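Side-chain contacts in probable oxidoreductase (PDB 4EYE), which probably acts as an oxidoreductase of the quinone oxidoreductase branch of the medium-chain dehydrogenase/reductase family: residues M147-A150 with Y151-G155; I177-A180 with K181-A185; E296-A299 with G300-L304; G332-Y335 with G336-L340. All coordinates share one frame; numbering follows the deposited sequence.

Contact 1: residues M147-A150 with Y151-G155; sequences MYFA and YARRG
Met147 covers the ring of Tyr151, and Arg154 that of Phe149, in two CH-pi contacts that each span about one turn of the helix. The methyl CE of Met147 sits over one face of the Tyr151 ring, 3.8 Å from the ring centroid and shifted toward the rim, nearest CZ. The thioether gets there by curling, with bends at chi2 (-50°) and chi3 (-51°) that fold CE back over the ring. In the second pair the aliphatic part of Arg154 does the covering. Its CG lies over a face of Phe149, 4.0 Å from the centroid, and CD follows at CZ, while the two side chains run side by side in the same direction.

Plain apolar packing adds to these. Tyr148 CE2 meets Ala152 CB at 3.6 Å, and CB and CG of Arg153 pass by CD1 and CE1 of Phe149.

The backbone bonds change step in this stretch. Tyr151 N and Ala152 N bond to the carbonyls four residues back, but Phe149 O then accepts from both Arg153 N (2.9 Å) and Arg154 N (3.2 Å). Gly155 N turns to Ala150 O, five residues back, at 2.8 Å.

Polar ends are anchored outside the stretch, Tyr151 OH on Ala176 O and Arg154 NE on Gly280 O. The rings of Trp283 and Phe286 also meet that of Phe149. A wider, pi-type turn over 151-154, late in the helix, is the motif here, in a helix that packs against the parallel sheet of a Rossmann-like domain, which in this family probably binds the nucleotide cofactor.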
loop_
_atom_site.group_PDB
_atom_site.type_symbol
_atom_site.label_atom_id
_atom_site.label_comp_id
_atom_site.label_asym_id
_atom_site.label_seq_id
_atom_site.Cartn_x
_atom_site.Cartn_y
_atom_site.Cartn_z
ATOM N N MET A 147 -5.732 2.424 -3.397
ATOM C CA MET A 147 -5.793 3.572 -4.281
ATOM C C MET A 147 -6.713 3.354 -5.484
ATOM O O MET A 147 -7.386 4.296 -5.876
ATOM C CB MET A 147 -4.395 4.094 -4.667
ATOM C CG MET A 147 -3.635 4.819 -3.524
ATOM S SD MET A 147 -4.625 6.118 -2.686
ATOM C CE MET A 147 -5.198 7.085 -4.085
ATOM N N TYR A 148 -6.849 2.118 -5.981
ATOM C CA TYR A 148 -7.853 1.824 -7.022
ATOM C C TYR A 148 -9.254 2.116 -6.466
ATOM O O TYR A 148 -10.039 2.840 -7.081
ATOM C CB TYR A 148 -7.800 0.388 -7.537
ATOM C CG TYR A 148 -8.581 0.227 -8.819
ATOM C CD1 TYR A 148 -7.947 0.353 -10.052
ATOM C CD2 TYR A 148 -9.935 0.000 -8.801
ATOM C CE1 TYR A 148 -8.643 0.257 -11.239
ATOM C CE2 TYR A 148 -10.658 -0.090 -9.986
ATOM C CZ TYR A 148 -9.977 0.018 -11.206
ATOM O OH TYR A 148 -10.673 -0.079 -12.368
ATOM N N PHE A 149 -9.555 1.520 -5.324
ATOM C CA PHE A 149 -10.775 1.811 -4.586
ATOM C C PHE A 149 -10.996 3.304 -4.326
ATOM O O PHE A 149 -12.072 3.809 -4.593
ATOM C CB PHE A 149 -10.722 1.060 -3.262
ATOM C CG PHE A 149 -11.762 1.480 -2.264
ATOM C CD1 PHE A 149 -13.118 1.170 -2.461
ATOM C CD2 PHE A 149 -11.387 2.091 -1.090
ATOM C CE1 PHE A 149 -14.066 1.497 -1.505
ATOM C CE2 PHE A 149 -12.346 2.436 -0.125
ATOM C CZ PHE A 149 -13.675 2.131 -0.331
ATOM N N ALA A 150 -9.976 3.998 -3.815
ATOM C CA ALA A 150 -10.082 5.437 -3.543
ATOM C C ALA A 150 -10.480 6.212 -4.779
ATOM O O ALA A 150 -11.336 7.116 -4.728
ATOM C CB ALA A 150 -8.741 6.021 -3.015
ATOM N N TYR A 151 -9.804 5.916 -5.874
ATOM C CA TYR A 151 -10.080 6.608 -7.137
ATOM C C TYR A 151 -11.376 6.188 -7.829
ATOM O O TYR A 151 -12.228 7.038 -8.207
ATOM C CB TYR A 151 -8.922 6.381 -8.093
ATOM C CG TYR A 151 -7.674 7.172 -7.793
ATOM C CD1 TYR A 151 -7.727 8.437 -7.254
ATOM C CD2 TYR A 151 -6.418 6.651 -8.113
ATOM C CE1 TYR A 151 -6.564 9.177 -7.041
ATOM C CE2 TYR A 151 -5.271 7.361 -7.870
ATOM C CZ TYR A 151 -5.319 8.609 -7.355
ATOM O OH TYR A 151 -4.118 9.311 -7.192
ATOM N N ALA A 152 -11.581 4.893 -7.957
ATOM C CA ALA A 152 -12.697 4.394 -8.753
ATOM C C ALA A 152 -14.004 4.484 -7.999
ATOM O O ALA A 152 -15.008 4.874 -8.581
ATOM C CB ALA A 152 -12.434 2.977 -9.174
ATOM N N ARG A 153 -14.021 4.122 -6.720
ATOM C CA ARG A 153 -15.257 4.034 -5.984
ATOM C C ARG A 153 -15.558 5.282 -5.166
ATOM O O ARG A 153 -16.666 5.806 -5.203
ATOM C CB ARG A 153 -15.251 2.809 -5.075
ATOM C CG ARG A 153 -16.519 2.627 -4.253
ATOM C CD ARG A 153 -17.656 2.006 -5.056
ATOM N NE ARG A 153 -18.725 1.570 -4.150
ATOM C CZ ARG A 153 -19.493 0.513 -4.335
ATOM N NH1 ARG A 153 -19.313 -0.298 -5.384
ATOM N NH2 ARG A 153 -20.423 0.226 -3.457
ATOM N N ARG A 154 -14.572 5.781 -4.435
ATOM C CA ARG A 154 -14.833 6.856 -3.489
ATOM C C ARG A 154 -14.800 8.223 -4.128
ATOM O O ARG A 154 -15.739 9.018 -3.969
ATOM C CB ARG A 154 -13.843 6.806 -2.337
ATOM C CG ARG A 154 -13.978 5.576 -1.467
ATOM C CD ARG A 154 -15.320 5.461 -0.743
ATOM N NE ARG A 154 -15.483 6.522 0.212
ATOM C CZ ARG A 154 -16.495 7.392 0.248
ATOM N NH1 ARG A 154 -17.526 7.288 -0.563
ATOM N NH2 ARG A 154 -16.467 8.365 1.162
ATOM N N GLY A 155 -13.716 8.507 -4.849
ATOM C CA GLY A 155 -13.502 9.842 -5.401
ATOM C C GLY A 155 -13.981 10.032 -6.838
ATOM O O GLY A 155 -14.054 11.175 -7.315
#

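Contact 2: residues I177-A180 with K181-A185; sequences IQIA and KGMGA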
loop_
_atom_site.group_PDB
_atom_site.type_symbol
_atom_site.label_atom_id
_atom_site.label_comp_id
_atom_site.label_asym_id
_atom_site.label_seq_id
_atom_site.Cartn_x
_atom_site.Cartn_y
_atom_site.Cartn_z
ATOM N N ILE A 177 0.122 7.989 -7.563
ATOM C CA ILE A 177 0.643 8.540 -8.802
ATOM C C ILE A 177 0.388 7.600 -9.992
ATOM O O ILE A 177 -0.135 8.033 -11.029
ATOM C CB ILE A 177 2.175 8.811 -8.747
ATOM C CG1 ILE A 177 2.486 9.880 -7.688
ATOM C CG2 ILE A 177 2.705 9.344 -10.103
ATOM C CD1 ILE A 177 3.965 10.023 -7.409
ATOM N N GLN A 178 0.815 6.343 -9.872
ATOM C CA GLN A 178 0.830 5.472 -11.035
ATOM C C GLN A 178 -0.599 5.144 -11.448
ATOM O O GLN A 178 -0.911 5.122 -12.642
ATOM C CB GLN A 178 1.582 4.170 -10.746
ATOM C CG GLN A 178 3.074 4.327 -10.544
ATOM C CD GLN A 178 3.757 2.989 -10.623
ATOM O OE1 GLN A 178 3.414 2.052 -9.860
ATOM N NE2 GLN A 178 4.664 2.846 -11.553
ATOM N N ILE A 179 -1.476 4.931 -10.485
ATOM C CA ILE A 179 -2.854 4.660 -10.815
ATOM C C ILE A 179 -3.575 5.880 -11.450
ATOM O O ILE A 179 -4.358 5.717 -12.379
ATOM C CB ILE A 179 -3.656 4.116 -9.638
ATOM C CG1 ILE A 179 -3.069 2.755 -9.205
ATOM C CG2 ILE A 179 -5.153 4.000 -10.033
ATOM C CD1 ILE A 179 -3.610 2.160 -7.928
ATOM N N ALA A 180 -3.343 7.063 -10.913
ATOM C CA ALA A 180 -3.936 8.290 -11.470
ATOM C C ALA A 180 -3.470 8.481 -12.932
ATOM O O ALA A 180 -4.286 8.764 -13.824
ATOM C CB ALA A 180 -3.554 9.503 -10.620
ATOM N N LYS A 181 -2.181 8.283 -13.177
ATOM C CA LYS A 181 -1.629 8.418 -14.543
ATOM C C LYS A 181 -2.253 7.351 -15.421
ATOM O O LYS A 181 -2.688 7.627 -16.535
ATOM C CB LYS A 181 -0.104 8.303 -14.558
ATOM C CG LYS A 181 0.640 9.462 -13.938
ATOM C CD LYS A 181 0.278 10.822 -14.527
ATOM C CE LYS A 181 0.681 10.999 -15.989
ATOM N NZ LYS A 181 -0.057 12.191 -16.539
ATOM N N GLY A 182 -2.369 6.147 -14.866
ATOM C CA GLY A 182 -3.013 5.048 -15.554
ATOM C C GLY A 182 -4.451 5.345 -15.939
ATOM O O GLY A 182 -4.916 4.866 -16.958
ATOM N N MET A 183 -5.151 6.121 -15.104
ATOM C CA MET A 183 -6.537 6.477 -15.373
ATOM C C MET A 183 -6.703 7.757 -16.210
ATOM O O MET A 183 -7.803 8.291 -16.320
ATOM C CB MET A 183 -7.314 6.608 -14.068
ATOM C CG MET A 183 -7.517 5.284 -13.359
ATOM S SD MET A 183 -8.325 5.500 -11.773
ATOM C CE MET A 183 -8.762 3.805 -11.436
ATOM N N GLY A 184 -5.619 8.270 -16.767
ATOM C CA GLY A 184 -5.698 9.476 -17.637
ATOM C C GLY A 184 -5.725 10.814 -16.895
ATOM O O GLY A 184 -6.121 11.828 -17.485
ATOM N N ALA A 185 -5.298 10.837 -15.624
ATOM C CA ALA A 185 -5.195 12.082 -14.873
ATOM C C ALA A 185 -3.828 12.768 -15.043
ATOM O O ALA A 185 -2.835 12.152 -15.401
ATOM C CB ALA A 185 -5.465 11.881 -13.380
#
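The backbone leaves the helix through a Schellman motif: Gly184, at positive phi (83°), turns the chain so that Ala185 N bonds Ala180 O at 2.9 Å and Gly184 N bonds Lys181 O at 3.0 Å. Ordinary helical bonds precede it, from Lys181 N to Ile177 O and from Gly182 N to Gln178 O. Met183 N is bonded to Ile179 O and has a further, weak bond to Ala180 O.

Two pairs of apolar groups meet here. The turn brings Ala180 CB and Ala185 CB to 4.1 Å across the reversal. Ile179 and Met183 lie alongside each other, pointing the same way, with the branch methyl CG2 of Ile179 3.9 Å from both SD and CE of Met183. An extended chain beyond CG (chi2 176°, chi3 167°) carries the Met183 thioether along that methyl.

The Lys181 chain, by contrast, is bent at chi2 and chi3, and its NZ reaches Ala185 O at 3.0 Å, lying in the plane of that carbonyl. The same ammonium forms a salt bridge with Asp206, so one lysine ties the helix exit to the chain just ahead of strand 207-210.

Tyr148 and Tyr151 of helix 143-154 cover the Met183 and Ala180 side. A glycine-centred Schellman cap of this kind closes the helix of a beta-alpha-beta unit, here strand 162-165, helix 171-182 and strand 186-191 of the Rossmann-like sheet.

Contact 3: residues E296-A299 with G300-L304; sequences ETQA and GLEKL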
loop_
_atom_site.group_PDB
_atom_site.type_symbol
_atom_site.label_atom_id
_atom_site.label_comp_id
_atom_site.label_asym_id
_atom_site.label_seq_id
_atom_site.Cartn_x
_atom_site.Cartn_y
_atom_site.Cartn_z
ATOM N N GLU A 296 -13.270 -6.620 -8.687
ATOM C CA GLU A 296 -13.206 -5.426 -9.534
ATOM C C GLU A 296 -11.899 -4.668 -9.379
ATOM O O GLU A 296 -11.380 -4.178 -10.348
ATOM C CB GLU A 296 -14.360 -4.456 -9.230
ATOM C CG GLU A 296 -14.513 -3.428 -10.326
ATOM C CD GLU A 296 -15.601 -2.364 -10.090
ATOM O OE1 GLU A 296 -15.296 -1.172 -10.410
ATOM O OE2 GLU A 296 -16.718 -2.731 -9.687
ATOM N N THR A 297 -11.384 -4.534 -8.162
ATOM C CA THR A 297 -10.115 -3.848 -7.977
ATOM C C THR A 297 -8.963 -4.672 -8.608
ATOM O O THR A 297 -8.095 -4.119 -9.250
ATOM C CB THR A 297 -9.774 -3.531 -6.510
ATOM O OG1 THR A 297 -9.725 -4.749 -5.762
ATOM C CG2 THR A 297 -10.827 -2.600 -5.908
ATOM N N GLN A 298 -8.999 -5.986 -8.452
ATOM C CA GLN A 298 -7.974 -6.858 -9.063
ATOM C C GLN A 298 -8.024 -6.791 -10.611
ATOM O O GLN A 298 -6.991 -6.662 -11.250
ATOM C CB GLN A 298 -8.161 -8.315 -8.623
ATOM C CG GLN A 298 -7.104 -9.268 -9.150
ATOM C CD GLN A 298 -5.729 -9.072 -8.533
ATOM O OE1 GLN A 298 -5.540 -8.280 -7.623
ATOM N NE2 GLN A 298 -4.752 -9.856 -9.004
ATOM N N ALA A 299 -9.223 -6.837 -11.172
ATOM C CA ALA A 299 -9.406 -6.721 -12.620
ATOM C C ALA A 299 -8.870 -5.367 -13.148
ATOM O O ALA A 299 -8.165 -5.327 -14.149
ATOM C CB ALA A 299 -10.864 -6.974 -13.031
ATOM N N GLY A 300 -9.188 -4.279 -12.442
ATOM C CA GLY A 300 -8.707 -2.942 -12.787
ATOM C C GLY A 300 -7.198 -2.858 -12.750
ATOM O O GLY A 300 -6.551 -2.291 -13.665
ATOM N N LEU A 301 -6.610 -3.457 -11.729
ATOM C CA LEU A 301 -5.142 -3.431 -11.579
ATOM C C LEU A 301 -4.446 -4.324 -12.614
ATOM O O LEU A 301 -3.395 -3.943 -13.146
ATOM C CB LEU A 301 -4.707 -3.787 -10.158
ATOM C CG LEU A 301 -5.054 -2.743 -9.103
ATOM C CD1 LEU A 301 -4.779 -3.368 -7.717
ATOM C CD2 LEU A 301 -4.334 -1.377 -9.290
ATOM N N GLU A 302 -5.027 -5.474 -12.890
ATOM C CA GLU A 302 -4.521 -6.363 -13.935
ATOM C C GLU A 302 -4.468 -5.643 -15.320
ATOM O O GLU A 302 -3.549 -5.851 -16.068
ATOM C CB GLU A 302 -5.387 -7.628 -14.068
ATOM C CG GLU A 302 -5.242 -8.601 -12.905
ATOM C CD GLU A 302 -6.262 -9.743 -12.905
ATOM O OE1 GLU A 302 -7.317 -9.684 -13.571
ATOM O OE2 GLU A 302 -5.995 -10.738 -12.205
ATOM N N LYS A 303 -5.476 -4.806 -15.601
ATOM C CA LYS A 303 -5.539 -4.024 -16.814
ATOM C C LYS A 303 -4.458 -2.942 -16.838
ATOM O O LYS A 303 -3.732 -2.804 -17.842
ATOM C CB LYS A 303 -6.928 -3.399 -16.971
ATOM C CG LYS A 303 -7.056 -2.298 -18.045
ATOM C CD LYS A 303 -8.487 -1.754 -18.117
ATOM C CE LYS A 303 -8.559 -0.243 -18.407
ATOM N NZ LYS A 303 -8.390 0.065 -19.846
ATOM N N LEU A 304 -4.317 -2.210 -15.733
ATOM C CA LEU A 304 -3.243 -1.212 -15.610
ATOM C C LEU A 304 -1.859 -1.830 -15.782
ATOM O O LEU A 304 -1.037 -1.247 -16.471
ATOM C CB LEU A 304 -3.359 -0.394 -14.311
ATOM C CG LEU A 304 -4.641 0.452 -14.210
ATOM C CD1 LEU A 304 -4.885 1.041 -12.826
ATOM C CD2 LEU A 304 -4.631 1.567 -15.239
#
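Gln298 and Glu302, one helical turn apart, meet side chain to side chain. The nearest approach is between the amide nitrogen NE2 of Gln298 and the carboxylate oxygen OE2 of Glu302, 3.5 Å apart, and the methylene CG of Gln298 lies almost as near to that OE2, at 3.6 Å. The amide and carboxylate planes stand 70° apart, so the carboxylate is turned well away from lying flat on the amide. Glu302 also presses its own CG to 3.1 Å from Gln298 O, the carbonyl that accepts the Glu302 backbone N-H.

Torsions set up this meeting. Gln298 places CG opposite the backbone N (chi1 -177°) and then bends at chi2 (70°), which swings its amide toward the following turn. Glu302 starts beside its backbone N and runs on extended, bringing its carboxylate obliquely across the Gln298 side chain and near Ala299, whose CA is 3.7 Å from OE1.

Beneath the side chains the backbone is regular helix. Gly300 N, Leu301 N, Glu302 N and Lys303 N each bond to the carbonyl four residues earlier. Leu301 packs its CG against Thr297 O at 3.3 Å.

Further out, His145 is the second-shell partner: its ND1 is hydrogen-bonded with Thr297 OG1, and its NE2 makes a weak hydrogen bond with Gln298 OE1. Thr297 OG1 is also bonded to Leu294 O within the helix, while Lys303 forms a salt bridge with Glu307. Helix 293-306 thus lies with Thr297 and Leu301 against helix 143-154, Leu301 and Leu304 against Ile179 of helix 171-182, and Gln298 and Glu302 beside strand 125-127.

Contact 4: residues G332-Y335 with G336-L340; sequences GKVY and GKMVL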
loop_
_atom_site.group_PDB
_atom_site.type_symbol
_atom_site.label_atom_id
_atom_site.label_comp_id
_atom_site.label_asym_id
_atom_site.label_seq_id
_atom_site.Cartn_x
_atom_site.Cartn_y
_atom_site.Cartn_z
ATOM N N GLY A 332 12.225 6.631 7.630
ATOM C CA GLY A 332 11.831 7.398 6.444
ATOM C C GLY A 332 12.746 7.238 5.243
ATOM O O GLY A 332 12.806 8.113 4.380
ATOM N N LYS A 333 13.463 6.127 5.164
ATOM C CA LYS A 333 14.363 5.889 4.040
ATOM C C LYS A 333 13.730 5.230 2.788
ATOM O O LYS A 333 14.383 5.145 1.775
ATOM C CB LYS A 333 15.563 5.072 4.523
ATOM C CG LYS A 333 16.298 5.758 5.675
ATOM C CD LYS A 333 17.505 4.958 6.149
ATOM C CE LYS A 333 18.371 5.771 7.116
ATOM N NZ LYS A 333 19.565 4.976 7.444
ATOM N N VAL A 334 12.467 4.799 2.852
ATOM C CA VAL A 334 11.870 3.988 1.784
ATOM C C VAL A 334 11.043 4.809 0.809
ATOM O O VAL A 334 10.078 5.468 1.195
ATOM C CB VAL A 334 10.960 2.864 2.356
ATOM C CG1 VAL A 334 10.263 2.077 1.233
ATOM C CG2 VAL A 334 11.782 1.956 3.245
ATOM N N TYR A 335 11.427 4.733 -0.466
ATOM C CA TYR A 335 10.645 5.271 -1.560
ATOM C C TYR A 335 9.909 4.106 -2.211
ATOM O O TYR A 335 10.465 3.052 -2.429
ATOM C CB TYR A 335 11.520 5.991 -2.596
ATOM C CG TYR A 335 12.418 7.117 -2.093
ATOM C CD1 TYR A 335 12.244 7.700 -0.837
ATOM C CD2 TYR A 335 13.463 7.564 -2.877
ATOM C CE1 TYR A 335 13.113 8.702 -0.370
ATOM C CE2 TYR A 335 14.326 8.566 -2.448
ATOM C CZ TYR A 335 14.144 9.141 -1.193
ATOM O OH TYR A 335 15.004 10.129 -0.770
ATOM N N GLY A 336 8.655 4.300 -2.539
ATOM C CA GLY A 336 7.875 3.248 -3.192
ATOM C C GLY A 336 7.685 2.116 -2.176
ATOM O O GLY A 336 7.268 2.360 -1.031
ATOM N N LYS A 337 8.013 0.893 -2.576
ATOM C CA LYS A 337 7.789 -0.259 -1.742
ATOM C C LYS A 337 9.114 -0.955 -1.367
ATOM O O LYS A 337 9.989 -1.146 -2.195
ATOM C CB LYS A 337 6.859 -1.243 -2.475
ATOM C CG LYS A 337 6.308 -2.361 -1.585
ATOM C CD LYS A 337 5.209 -1.800 -0.663
ATOM C CE LYS A 337 4.687 -2.819 0.314
ATOM N NZ LYS A 337 3.576 -2.246 1.133
ATOM N N MET A 338 9.189 -1.407 -0.125
ATOM C CA MET A 338 10.223 -2.306 0.342
ATOM C C MET A 338 9.605 -3.698 0.552
ATOM O O MET A 338 8.505 -3.805 1.098
ATOM C CB MET A 338 10.747 -1.820 1.684
ATOM C CG MET A 338 11.527 -2.825 2.536
ATOM S SD MET A 338 12.026 -2.134 4.169
ATOM C CE MET A 338 13.550 -1.300 3.809
ATOM N N VAL A 339 10.380 -4.737 0.235
ATOM C CA VAL A 339 9.965 -6.085 0.532
ATOM C C VAL A 339 11.077 -6.838 1.236
ATOM O O VAL A 339 12.263 -6.468 1.157
ATOM C CB VAL A 339 9.464 -6.842 -0.734
ATOM C CG1 VAL A 339 8.417 -6.022 -1.515
ATOM C CG2 VAL A 339 10.614 -7.160 -1.676
ATOM N N LEU A 340 10.667 -7.885 1.933
ATOM C CA LEU A 340 11.536 -8.835 2.544
ATOM C C LEU A 340 11.517 -10.106 1.740
ATOM O O LEU A 340 10.450 -10.567 1.289
ATOM C CB LEU A 340 11.065 -9.140 3.990
ATOM C CG LEU A 340 10.867 -7.958 4.908
ATOM C CD1 LEU A 340 10.468 -8.389 6.355
ATOM C CD2 LEU A 340 12.084 -7.018 4.928
#
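Val334 sets CG1 opposite its backbone N (chi1 176°), leaving CG2 beside that N, and Met338 bends at its last torsion (chi3 -85°) after an otherwise extended run; together these bring Val334 CG2 and Met338 CE to 3.7 Å. The two side chains cross at about a right angle. The other valine methyl, CG1, faces the backbone of the turn, 3.8 Å from Gly336 O and 3.9 Å from Met338 N, and it also lies 4.0 Å from Met338 CB. One branch therefore packs on the thioether end while the other packs on the start of the strand.

Between them the chain turns at Gly336, whose phi is positive (68°). The stretch links a Schellman motif at Gly332, after helix 322-330, to strand 337-341, which pairs in parallel with strand 313-318 and antiparallel with strand 57-59, within the mixed sheet of the GroES-like domain.

Phe329 of the preceding helix touches Val334, and Ala325 and Ile317 touch Met338. Arg193 NH1 bonds both Gly332 O and Val334 O. Separately, Lys337 NZ forms a salt bridge with Glu85 and a hydrogen bond with Val60 O.

Contacts 1, 2 and 3 form one packed cluster, with centres 12 to 13 Å apart, in which three helices share their apolar side chains. Tyr148 of contact 1 is held between the others: its CE1 lies 3.6 Å from Met183 CE of contact 2, and its OH lies 3.5 Å from Gly300 CA of contact 3. Ile179 of contact 2 bridges similarly, with CG2 3.5 Å from Tyr151 CD2 and CD1 3.9 Å from Leu301 CD2. Contact 4 stands apart, its centre 21 to 23 Å from the other three and its nearest atoms about 8 Å from contact 2, and it lies across the chain's centre from contacts 1 and 3.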